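Phosphate binding protein (Planctomyces limnophilus, PDB 4JWO) probably binds phosphate as the PstS-type solute-binding component of a system that carries it across the cytoplasmic membrane. Local coordinates at residues 122-127 / 132-137. Sequence-based numbering, arbitrary orientation.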
loop_
_atom_site.group_PDB
_atom_site.type_symbol
_atom_site.label_atom_id
_atom_site.label_comp_id
_atom_site.label_asym_id
_atom_site.label_seq_id
_atom_site.Cartn_x
_atom_site.Cartn_y
_atom_site.Cartn_z
ATOM N N LYS A 122 -5.046 -7.311 -19.474
ATOM C CA LYS A 122 -4.662 -6.514 -20.640
ATOM C C LYS A 122 -3.169 -6.215 -20.622
ATOM O O LYS A 122 -2.501 -6.332 -21.646
ATOM C CB LYS A 122 -5.468 -5.210 -20.746
ATOM C CG LYS A 122 -5.142 -4.404 -22.003
ATOM C CD LYS A 122 -5.967 -3.125 -22.124
ATOM C CE LYS A 122 -5.588 -2.355 -23.390
ATOM N NZ LYS A 122 -6.334 -1.073 -23.543
ATOM N N GLU A 123 -2.647 -5.832 -19.458
ATOM C CA GLU A 123 -1.216 -5.585 -19.330
ATOM C C GLU A 123 -0.420 -6.861 -19.569
ATOM O O GLU A 123 0.622 -6.842 -20.218
ATOM C CB GLU A 123 -0.882 -4.987 -17.959
ATOM C CG GLU A 123 -1.314 -3.545 -17.795
ATOM C CD GLU A 123 -1.413 -3.121 -16.342
ATOM O OE1 GLU A 123 -1.466 -4.004 -15.455
ATOM O OE2 GLU A 123 -1.436 -1.893 -16.087
ATOM N N ALA A 124 -0.918 -7.977 -19.053
ATOM C CA ALA A 124 -0.262 -9.260 -19.269
ATOM C C ALA A 124 -0.232 -9.630 -20.751
ATOM O O ALA A 124 0.777 -10.115 -21.255
ATOM C CB ALA A 124 -0.947 -10.347 -18.467
ATOM N N ALA A 125 -1.342 -9.395 -21.444
ATOM C CA ALA A 125 -1.415 -9.691 -22.872
ATOM C C ALA A 125 -0.474 -8.787 -23.666
ATOM O O ALA A 125 0.150 -9.234 -24.626
ATOM C CB ALA A 125 -2.843 -9.559 -23.383
ATOM N N GLU A 126 -0.372 -7.521 -23.265
ATOM C CA GLU A 126 0.546 -6.590 -23.928
ATOM C C GLU A 126 1.982 -7.050 -23.725
ATOM O O GLU A 126 2.817 -6.930 -24.618
ATOM C CB GLU A 126 0.368 -5.150 -23.419
ATOM C CG GLU A 126 -0.928 -4.480 -23.857
ATOM C CD GLU A 126 -0.919 -2.968 -23.670
ATOM O OE1 GLU A 126 0.165 -2.350 -23.772
ATOM O OE2 GLU A 126 -2.002 -2.393 -23.430
ATOM N N CYS A 127 2.258 -7.585 -22.539
ATOM C CA CYS A 127 3.570 -8.143 -22.243
ATOM C C CYS A 127 3.868 -9.347 -23.130
ATOM O O CYS A 127 4.905 -9.397 -23.793
ATOM C CB CYS A 127 3.672 -8.532 -20.766
ATOM S SG CYS A 127 3.908 -7.116 -19.671
ATOM N N ILE A 132 7.646 -10.407 -23.657
ATOM C CA ILE A 132 8.051 -10.087 -22.293
ATOM C C ILE A 132 7.565 -11.172 -21.334
ATOM O O ILE A 132 6.362 -11.383 -21.171
ATOM C CB ILE A 132 7.517 -8.702 -21.850
ATOM C CG1 ILE A 132 8.011 -7.605 -22.800
ATOM C CG2 ILE A 132 7.950 -8.383 -20.430
ATOM C CD1 ILE A 132 7.534 -6.214 -22.415
ATOM N N ASP A 133 8.510 -11.862 -20.706
ATOM C CA ASP A 133 8.199 -12.946 -19.788
ATOM C C ASP A 133 8.307 -12.455 -18.348
ATOM O O ASP A 133 9.340 -12.627 -17.697
ATOM C CB ASP A 133 9.170 -14.100 -20.022
ATOM C CG ASP A 133 8.697 -15.400 -19.412
ATOM O OD1 ASP A 133 7.677 -15.394 -18.683
ATOM O OD2 ASP A 133 9.356 -16.432 -19.661
ATOM N N TYR A 134 7.232 -11.847 -17.851
ATOM C CA TYR A 134 7.257 -11.213 -16.539
ATOM C C TYR A 134 7.329 -12.235 -15.399
ATOM O O TYR A 134 6.823 -13.349 -15.517
ATOM C CB TYR A 134 6.031 -10.307 -16.364
ATOM C CG TYR A 134 4.717 -11.033 -16.126
ATOM C CD1 TYR A 134 4.342 -11.428 -14.849
ATOM C CD2 TYR A 134 3.844 -11.291 -17.169
ATOM C CE1 TYR A 134 3.151 -12.080 -14.621
ATOM C CE2 TYR A 134 2.639 -11.942 -16.946
ATOM C CZ TYR A 134 2.301 -12.332 -15.670
ATOM O OH TYR A 134 1.110 -12.982 -15.437
ATOM N N VAL A 135 7.948 -11.840 -14.291
ATOM C CA VAL A 135 7.930 -12.645 -13.073
ATOM C C VAL A 135 7.392 -11.785 -11.937
ATOM O O VAL A 135 7.838 -10.655 -11.740
ATOM C CB VAL A 135 9.330 -13.175 -12.703
ATOM C CG1 VAL A 135 9.221 -14.186 -11.575
ATOM C CG2 VAL A 135 9.999 -13.808 -13.916
ATOM N N GLU A 136 6.430 -12.324 -11.193
ATOM C CA GLU A 136 5.756 -11.580 -10.137
ATOM C C GLU A 136 6.285 -11.978 -8.766
ATOM O O GLU A 136 6.382 -13.162 -8.445
ATOM C CB GLU A 136 4.254 -11.858 -10.214
ATOM C CG GLU A 136 3.444 -11.404 -9.032
ATOM C CD GLU A 136 1.981 -11.740 -9.223
ATOM O OE1 GLU A 136 1.392 -11.248 -10.212
ATOM O OE2 GLU A 136 1.426 -12.517 -8.412
ATOM N N PHE A 137 6.640 -10.987 -7.962
ATOM C CA PHE A 137 7.081 -11.239 -6.595
ATOM C C PHE A 137 6.237 -10.474 -5.591
ATOM O O PHE A 137 6.204 -9.251 -5.623
ATOM C CB PHE A 137 8.550 -10.841 -6.454
ATOM C CG PHE A 137 9.475 -11.666 -7.289
ATOM C CD1 PHE A 137 9.787 -12.963 -6.911
ATOM C CD2 PHE A 137 10.027 -11.161 -8.460
ATOM C CE1 PHE A 137 10.636 -13.746 -7.677
ATOM C CE2 PHE A 137 10.877 -11.937 -9.233
ATOM C CZ PHE A 137 11.187 -13.236 -8.835
#
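C127, in the last turn of helix 121-129, meets I132, which lies just before strand 134-148. I132 N donates to C127 O at 2.9 Å, with an N-H...O angle of 151°. The donor lies 39° out of the carbonyl plane, so it does not follow a lone pair. This is the one hydrogen bond between 122-127 and 132-137. Beside it the two side chains pack at their bases, with C127 CB 4.0 Å from I132 CB. I132 CB also comes against the bonded oxygen from one side, 3.3 Å from C127 O. Its branch CG1 lies beside its own backbone N (chi1 -58°), which brings it within 3.7 Å of C127 O. The bonded oxygen thus has aliphatic carbon against it as well as the N-H. One helical turn earlier, A124 CB touches the Y134 ring obliquely, 4.2 Å from CE2.

C127 also packs on F105 and I106 of helix 98-106, I132 packs on T291, and I119 touches both A124 and Y134. At the start of the helix, E123 N bonds to T120 OG1, and E123 OE2 forms a salt bridge with R117. On the strand side, V135 and F137 form backbone hydrogen bonds with T290 and I288 of the antiparallel strand 283-291, and D133 bonds to K292 just past its end.

This is a helix-to-strand return at the edge of one lobe of a periplasmic-binding-protein fold. C127 and I132 are buried, and the bond satisfies a carbonyl and an amide there. With one polar link and small apolar contacts, the chemistry is that of structural packing: it joins the last turn of the helix to the residues that lead into the strand.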